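Local coordinates for catalase (Pseudomonas syringae, PDB 1M7S), which uses heme to break down hydrogen peroxide into water and oxygen, protecting the cell from peroxide damage, at residues Ala183-Met188 with Asn239-Ala244; Phe250-Leu255 with Gln289-Lys294; Ser177-Pro182 with Gln216-Leu221. All blocks are in the same frame, centred on the assembly; numbering follows the deposited sequence.

Contact 1. Residues Ala183-Met188 with Asn239-Ala244; sequences AGYRFM and NDLVGA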
# COMPACT_ATOMS: atom_id res chain seq x y z
N ALA A 183 33.99 10.83 -13.54
CA ALA A 183 33.75 12.28 -13.78
C ALA A 183 32.40 12.49 -14.45
O ALA A 183 31.83 13.62 -14.35
CB ALA A 183 34.85 12.85 -14.65
N GLY A 184 31.85 11.46 -15.08
CA GLY A 184 30.53 11.59 -15.69
C GLY A 184 30.06 10.21 -16.14
O GLY A 184 30.89 9.38 -16.54
N TYR A 185 28.78 10.03 -16.27
CA TYR A 185 28.22 8.76 -16.77
C TYR A 185 28.61 8.57 -18.25
O TYR A 185 28.78 7.43 -18.72
CB TYR A 185 26.71 8.74 -16.67
CG TYR A 185 26.17 8.64 -15.25
CD1 TYR A 185 26.62 7.63 -14.40
CD2 TYR A 185 25.15 9.51 -14.87
CE1 TYR A 185 26.08 7.51 -13.13
CE2 TYR A 185 24.59 9.38 -13.60
CZ TYR A 185 25.07 8.40 -12.77
OH TYR A 185 24.53 8.30 -11.50
N ARG A 186 28.85 9.70 -18.93
CA ARG A 186 29.29 9.66 -20.32
C ARG A 186 30.73 9.15 -20.43
O ARG A 186 31.12 8.75 -21.52
CB ARG A 186 29.34 11.11 -20.92
CG ARG A 186 27.97 11.77 -20.93
CD ARG A 186 28.06 13.11 -21.73
NE ARG A 186 28.84 14.07 -20.95
CZ ARG A 186 29.57 15.03 -21.50
NH1 ARG A 186 29.59 15.08 -22.84
NH2 ARG A 186 30.23 15.91 -20.76
N PHE A 187 31.51 9.16 -19.39
CA PHE A 187 32.90 8.77 -19.34
C PHE A 187 33.12 7.46 -18.57
O PHE A 187 34.12 7.34 -17.89
CB PHE A 187 33.74 9.92 -18.75
CG PHE A 187 33.47 11.20 -19.51
CD1 PHE A 187 32.75 12.22 -18.89
CD2 PHE A 187 33.89 11.37 -20.80
CE1 PHE A 187 32.47 13.40 -19.54
CE2 PHE A 187 33.61 12.55 -21.49
CZ PHE A 187 32.89 13.57 -20.87
N MET A 188 32.18 6.55 -18.71
CA MET A 188 32.33 5.23 -18.12
C MET A 188 31.86 4.18 -19.13
O MET A 188 30.93 4.44 -19.90
CB MET A 188 31.56 4.98 -16.83
CG MET A 188 30.05 4.92 -16.85
SD MET A 188 29.39 4.93 -15.14
CE MET A 188 27.78 4.23 -15.59
N ASN A 239 24.11 16.57 -13.66
CA ASN A 239 24.36 17.83 -14.36
C ASN A 239 25.14 17.63 -15.65
O ASN A 239 24.82 18.25 -16.68
CB ASN A 239 25.17 18.76 -13.45
CG ASN A 239 24.24 19.72 -12.71
OD1 ASN A 239 23.42 20.36 -13.40
ND2 ASN A 239 24.44 19.78 -11.41
N ASP A 240 26.21 16.85 -15.58
CA ASP A 240 27.06 16.54 -16.73
C ASP A 240 26.27 15.89 -17.87
O ASP A 240 26.45 16.24 -19.04
CB ASP A 240 28.18 15.58 -16.32
CG ASP A 240 29.00 15.09 -17.53
OD1 ASP A 240 28.77 13.94 -17.97
OD2 ASP A 240 29.84 15.87 -18.00
N LEU A 241 25.39 14.95 -17.54
CA LEU A 241 24.63 14.22 -18.56
C LEU A 241 23.51 15.05 -19.13
O LEU A 241 23.39 15.13 -20.37
CB LEU A 241 24.12 12.88 -18.03
CG LEU A 241 23.29 12.03 -18.99
CD1 LEU A 241 24.15 11.72 -20.24
CD2 LEU A 241 22.84 10.75 -18.30
N VAL A 242 22.67 15.65 -18.28
CA VAL A 242 21.54 16.44 -18.75
C VAL A 242 22.06 17.64 -19.54
O VAL A 242 21.57 17.90 -20.65
CB VAL A 242 20.64 16.84 -17.57
CG1 VAL A 242 19.59 17.86 -18.01
CG2 VAL A 242 20.09 15.57 -16.90
N GLY A 243 23.13 18.24 -19.06
CA GLY A 243 23.86 19.32 -19.69
C GLY A 243 24.32 19.00 -21.11
O GLY A 243 24.05 19.80 -22.03
N ALA A 244 25.01 17.87 -21.26
CA ALA A 244 25.52 17.45 -22.57
C ALA A 244 24.39 17.27 -23.55
O ALA A 244 24.48 17.73 -24.69
CB ALA A 244 26.30 16.15 -22.40
O HOH W 1 27.15 12.20 -16.53

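Contact 2. Residues Phe250-Leu255 with Gln289-Lys294; sequences FPKWDL and QMVLNK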
# COMPACT_ATOMS: atom_id res chain seq x y z
N PHE A 250 25.58 14.39 -27.77
CA PHE A 250 25.04 13.09 -27.38
C PHE A 250 26.09 12.03 -27.19
O PHE A 250 26.88 11.64 -28.07
CB PHE A 250 24.01 12.68 -28.43
CG PHE A 250 22.98 13.71 -28.75
CD1 PHE A 250 22.57 13.91 -30.06
CD2 PHE A 250 22.39 14.50 -27.76
CE1 PHE A 250 21.60 14.86 -30.35
CE2 PHE A 250 21.44 15.45 -28.03
CZ PHE A 250 21.03 15.62 -29.33
N PRO A 251 26.11 11.46 -25.98
CA PRO A 251 27.06 10.39 -25.66
C PRO A 251 26.66 9.11 -26.38
O PRO A 251 25.49 8.78 -26.59
CB PRO A 251 26.98 10.18 -24.13
CG PRO A 251 25.54 10.60 -23.88
CD PRO A 251 25.23 11.73 -24.85
N LYS A 252 27.70 8.38 -26.81
CA LYS A 252 27.52 7.10 -27.46
C LYS A 252 28.38 5.97 -26.90
O LYS A 252 29.49 6.14 -26.41
CB LYS A 252 27.96 7.22 -28.94
CG LYS A 252 26.90 8.05 -29.71
CD LYS A 252 27.49 8.59 -31.04
CE LYS A 252 28.46 7.71 -31.73
NZ LYS A 252 29.90 7.98 -31.54
N TRP A 253 27.84 4.74 -27.09
CA TRP A 253 28.56 3.56 -26.67
C TRP A 253 28.41 2.45 -27.74
O TRP A 253 27.34 2.24 -28.28
CB TRP A 253 28.00 3.00 -25.37
CG TRP A 253 28.29 3.76 -24.12
CD1 TRP A 253 29.23 3.48 -23.17
CD2 TRP A 253 27.58 4.91 -23.68
NE1 TRP A 253 29.16 4.44 -22.16
CE2 TRP A 253 28.12 5.30 -22.45
CE3 TRP A 253 26.48 5.64 -24.21
CZ2 TRP A 253 27.64 6.40 -21.75
CZ3 TRP A 253 26.03 6.75 -23.52
CH2 TRP A 253 26.60 7.13 -22.27
N ASP A 254 29.51 1.81 -28.08
CA ASP A 254 29.51 0.66 -28.98
C ASP A 254 29.26 -0.58 -28.11
O ASP A 254 29.86 -0.69 -27.03
CB ASP A 254 30.83 0.51 -29.72
CG ASP A 254 30.85 1.37 -31.01
OD1 ASP A 254 29.78 1.83 -31.44
OD2 ASP A 254 31.96 1.56 -31.55
N LEU A 255 28.36 -1.45 -28.57
CA LEU A 255 28.10 -2.71 -27.85
C LEU A 255 28.95 -3.83 -28.42
O LEU A 255 28.90 -4.12 -29.64
CB LEU A 255 26.61 -3.07 -27.96
CG LEU A 255 26.14 -4.34 -27.25
CD1 LEU A 255 26.43 -4.21 -25.73
CD2 LEU A 255 24.68 -4.60 -27.53
N GLN A 289 25.44 -0.02 -31.78
CA GLN A 289 25.82 1.29 -31.22
C GLN A 289 24.58 1.95 -30.65
O GLN A 289 23.49 1.93 -31.22
CB GLN A 289 26.57 2.20 -32.19
CG GLN A 289 26.92 3.57 -31.60
CD GLN A 289 27.72 4.41 -32.61
OE1 GLN A 289 27.09 5.31 -33.19
NE2 GLN A 289 29.01 4.23 -32.81
N MET A 290 24.79 2.54 -29.44
CA MET A 290 23.66 3.23 -28.79
C MET A 290 24.02 4.72 -28.65
O MET A 290 25.16 5.07 -28.37
CB MET A 290 23.39 2.60 -27.41
CG MET A 290 22.30 3.35 -26.63
SD MET A 290 21.77 2.43 -25.14
CE MET A 290 23.30 2.36 -24.25
N VAL A 291 23.07 5.60 -28.90
CA VAL A 291 23.28 7.03 -28.71
C VAL A 291 22.18 7.50 -27.76
O VAL A 291 21.03 7.16 -27.94
CB VAL A 291 23.18 7.86 -30.02
CG1 VAL A 291 21.83 7.64 -30.68
CG2 VAL A 291 23.45 9.31 -29.71
N LEU A 292 22.51 8.31 -26.76
CA LEU A 292 21.50 8.81 -25.83
C LEU A 292 21.30 10.29 -26.19
O LEU A 292 22.25 11.06 -26.12
CB LEU A 292 21.96 8.59 -24.38
CG LEU A 292 22.20 7.11 -24.00
CD1 LEU A 292 22.55 6.92 -22.51
CD2 LEU A 292 20.99 6.24 -24.39
N ASN A 293 20.07 10.59 -26.63
CA ASN A 293 19.98 11.99 -27.13
C ASN A 293 18.73 12.72 -26.75
O ASN A 293 18.45 13.75 -27.42
CB ASN A 293 20.06 11.86 -28.66
CG ASN A 293 19.00 10.95 -29.21
OD1 ASN A 293 19.24 10.51 -30.36
ND2 ASN A 293 17.90 10.64 -28.56
N LYS A 294 18.03 12.28 -25.69
CA LYS A 294 16.84 13.02 -25.30
C LYS A 294 16.70 13.02 -23.75
O LYS A 294 16.76 11.91 -23.22
CB LYS A 294 15.60 12.33 -25.77
CG LYS A 294 14.48 13.21 -26.32
CD LYS A 294 14.40 12.81 -27.81
CE LYS A 294 14.16 13.98 -28.75
NZ LYS A 294 14.44 13.52 -30.17

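Contact 3. Residues Ser177-Pro182 with Gln216-Leu221; sequences SNEGTP and QGIKNL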
# COMPACT_ATOMS: atom_id res chain seq x y z
N SER A 177 39.74 1.99 -6.28
CA SER A 177 40.55 2.64 -7.31
C SER A 177 39.76 3.88 -7.71
O SER A 177 38.59 4.08 -7.34
CB SER A 177 40.71 1.74 -8.54
OG SER A 177 39.53 1.81 -9.34
N ASN A 178 40.32 4.71 -8.61
CA ASN A 178 39.58 5.87 -9.10
C ASN A 178 38.41 5.56 -10.02
O ASN A 178 37.51 6.41 -10.14
CB ASN A 178 40.52 6.86 -9.83
CG ASN A 178 41.54 7.44 -8.87
OD1 ASN A 178 41.26 7.56 -7.70
ND2 ASN A 178 42.76 7.77 -9.31
N GLU A 179 38.17 4.31 -10.40
CA GLU A 179 36.97 3.91 -11.14
C GLU A 179 35.73 4.02 -10.26
O GLU A 179 34.58 4.09 -10.68
CB GLU A 179 37.09 2.44 -11.60
CG GLU A 179 38.29 2.19 -12.50
CD GLU A 179 38.15 2.79 -13.87
OE1 GLU A 179 37.09 3.35 -14.25
OE2 GLU A 179 39.13 2.74 -14.66
N GLY A 180 35.96 4.00 -8.95
CA GLY A 180 34.89 4.21 -7.96
C GLY A 180 34.34 5.62 -7.96
O GLY A 180 33.21 5.87 -7.48
N THR A 181 35.01 6.61 -8.58
CA THR A 181 34.47 7.97 -8.66
C THR A 181 34.63 8.57 -10.06
O THR A 181 35.56 9.35 -10.36
CB THR A 181 35.20 8.89 -7.66
OG1 THR A 181 36.63 8.73 -7.87
CG2 THR A 181 34.95 8.56 -6.20
N PRO A 182 33.71 8.27 -10.95
CA PRO A 182 33.68 8.74 -12.34
C PRO A 182 33.47 10.25 -12.46
O PRO A 182 32.75 10.87 -11.65
CB PRO A 182 32.49 8.03 -13.04
CG PRO A 182 32.25 6.87 -12.09
CD PRO A 182 32.57 7.37 -10.70
N GLN A 216 33.30 8.23 -25.64
CA GLN A 216 33.84 9.49 -25.13
C GLN A 216 35.11 9.23 -24.35
O GLN A 216 35.77 10.16 -23.90
CB GLN A 216 32.81 10.16 -24.20
CG GLN A 216 31.54 10.58 -24.87
CD GLN A 216 30.66 9.47 -25.38
OE1 GLN A 216 30.37 9.38 -26.58
NE2 GLN A 216 30.20 8.60 -24.48
N GLY A 217 35.42 7.95 -24.10
CA GLY A 217 36.60 7.59 -23.32
C GLY A 217 36.19 7.46 -21.84
O GLY A 217 35.03 7.68 -21.47
N ILE A 218 37.16 7.04 -21.06
CA ILE A 218 37.04 6.88 -19.62
C ILE A 218 37.69 8.06 -18.90
O ILE A 218 38.87 8.38 -19.10
CB ILE A 218 37.80 5.62 -19.13
CG1 ILE A 218 37.30 4.36 -19.82
CG2 ILE A 218 37.70 5.45 -17.60
CD1 ILE A 218 35.81 4.23 -19.94
N LYS A 219 36.91 8.67 -17.99
CA LYS A 219 37.46 9.78 -17.22
C LYS A 219 37.00 9.63 -15.77
O LYS A 219 35.81 9.70 -15.51
CB LYS A 219 36.89 11.08 -17.77
CG LYS A 219 37.78 12.31 -17.77
CD LYS A 219 37.32 13.31 -18.84
CE LYS A 219 37.26 12.64 -20.21
NZ LYS A 219 36.95 13.59 -21.31
N ASN A 220 37.94 9.53 -14.86
CA ASN A 220 37.66 9.42 -13.44
C ASN A 220 38.28 10.59 -12.67
O ASN A 220 39.27 11.23 -13.07
CB ASN A 220 38.32 8.10 -12.94
CG ASN A 220 37.69 6.90 -13.62
OD1 ASN A 220 36.47 6.84 -13.75
ND2 ASN A 220 38.48 5.94 -14.04
N LEU A 221 37.74 10.80 -11.47
CA LEU A 221 38.24 11.81 -10.56
C LEU A 221 39.16 11.12 -9.55
O LEU A 221 38.85 9.99 -9.16
CB LEU A 221 37.08 12.44 -9.76
CG LEU A 221 36.01 13.11 -10.60
CD1 LEU A 221 34.82 13.52 -9.73
CD2 LEU A 221 36.54 14.34 -11.34

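Contact 1. Residues Ala183-Met188 with Asn239-Ala244
Asp240 meets Arg186 in a two-point salt bridge. Arg186 grips the carboxylate side-on: NE gives a nearly straight bond to Asp240 OD1 (3.0 Å, 177°), and NH2 reaches Asp240 OD2 at 2.8 Å. Both oxygens lie close to the guanidinium plane, but the two flat groups are turned 39° against each other. With CG of Asp240 anti to the backbone N (chi1 173°), the carboxylate extends from the helix to the loop. A water also donates to Asp240 OD1 at 2.8 Å and accepts from Tyr185 N, so OD1 holds two partners.

Leu241 comes next. Its CD1 packs 3.9 Å from Arg186 CG, and its CD2 approaches the Tyr185 ring obliquely. One turn beyond Asp240, Ala244 lays its CB over a face of the guanidinium, 3.5 Å from Arg186 NH1. Phe187 CZ lies over the opposite face, which holds the group between two apolar surfaces.

Tyr185 stacks on Phe89 of strand 82-90, and its side chain is about 9 Å from the heme. The arrangement is a side-on arginine-aspartate bridge between a loop and a helix, packed against the beta-barrel of the catalase fold.

Contact 2. Residues Phe250-Leu255 with Gln289-Lys294
Two neighbouring antiparallel strands of the catalase beta-barrel, 252-260 and 284-295, pair here. Trp253 and Met290 form a hydrogen-bonded pair: Trp253 N donates to Met290 O at 3.0 Å, and Met290 N returns a bond to Trp253 O at 2.8 Å. Leu292 N adds a bond to Pro251 O, also 3.0 Å, just ahead of the first strand. Lys252 with Val291 and Asp254 with Gln289 are the non-hydrogen-bonded pairs.

Lys252, Asp254, Gln289 and Val291 share one face. Gln289 NE2 donates to Asp254 OD1 (2.9 Å, 160°), on the syn side and somewhat out of the carboxylate plane. The amide and carboxylate planes are only 15° apart. The Gln289 chain is extended, CG anti to the backbone N, and this carries the amide across to the other strand. Lys252 CG packs on Val291 CG2 at 3.7 Å.

On the other face, the barrel strands 82-90 and 205-214 supply neighbours to Trp253 and Met290. The indole NE1 of Trp253 bonds to Met188 O.

Leu292 CD1 lies 3.6 Å from Trp253 CZ3, obliquely to the indole. Where strand 284-295 nears its end, Asn293 and Lys294 form a classic beta bulge opposite Lys59. Phe250 sets its ring face on Asn293: CB of Asn293 stands 3.4 Å from the centroid of the Phe250 ring, 11° off the normal, a CH-pi contact.

Contact 3. Residues Ser177-Pro182 with Gln216-Leu221
Thr181 and Leu221 join two loops of the catalase fold. One loop follows helix 169-176; the other links strand 205-214 to helix 223-232. Their backbones form a single bridge, Pro182 beside Asn220, with no extended ladder.

Two hydrogen bonds tie Thr181 to Leu221. Leu221 N donates to Thr181 O at 2.8 Å in a nearly straight bond. Thr181 OG1 donates to Leu221 O at 2.9 Å, from a position tilted 35° out of the carbonyl plane. The hydroxyl sits between the backbone N and the carbonyl carbon of its own residue (chi1 51°), which turns it toward Leu221 O. Both backbone polar groups of Leu221 are therefore held by the same residue.

One bond joins side chain to side chain. Asn220 ND2 gives a weak bond to Glu179 OE1 at 2.9 Å. The amide and carboxylate planes are nearly perpendicular, 83° apart. The Glu179 chain bends at chi2 and carries its carboxylate back to the other loop, although its CB points away.

Within the first loop, Ser177 OG accepts from Glu179 N, an ST turn. It leads into the 3-10 turn 178-180, where Gly180 N bonds to Ser177 O and Thr181 N to Asn178 O.

Packing fills in the rest. Asn178 CB rests 3.6 Å from Leu221 O, while Asn178 ND2 bonds to Asp429. Leu221 also packs on Val226 and Val229 of helix 223-232. Its CB lies against the carbonyl of Thr181, and its CD1 is 3.9 Å from Pro182 O, an oxygen that accepts a hydrogen bond from His236 NE2.

All three contacts are partly buried, and their centres lie at similar distances from the centre of the chain, but only contact 3 has exposed residues among those that touch. Contact 2 is sheet pairing in the barrel, held mainly by backbone bonds. Contact 1 joins loop to helix through charge and a water. Contact 3 joins loop to loop by two Thr181-Leu221 bonds and one weak side-chain bond. Contacts 1 and 3 use the same loop between helix 169-176 and strand 190-191, and Ala183 and Phe187 both bond to the backbone of Lys219. Helix 236-246 of contact 1 runs on to strand 252-260 of contact 2. Gln216 bridges 183-188 and 250-255, bonding to Arg186 O and Lys252 N.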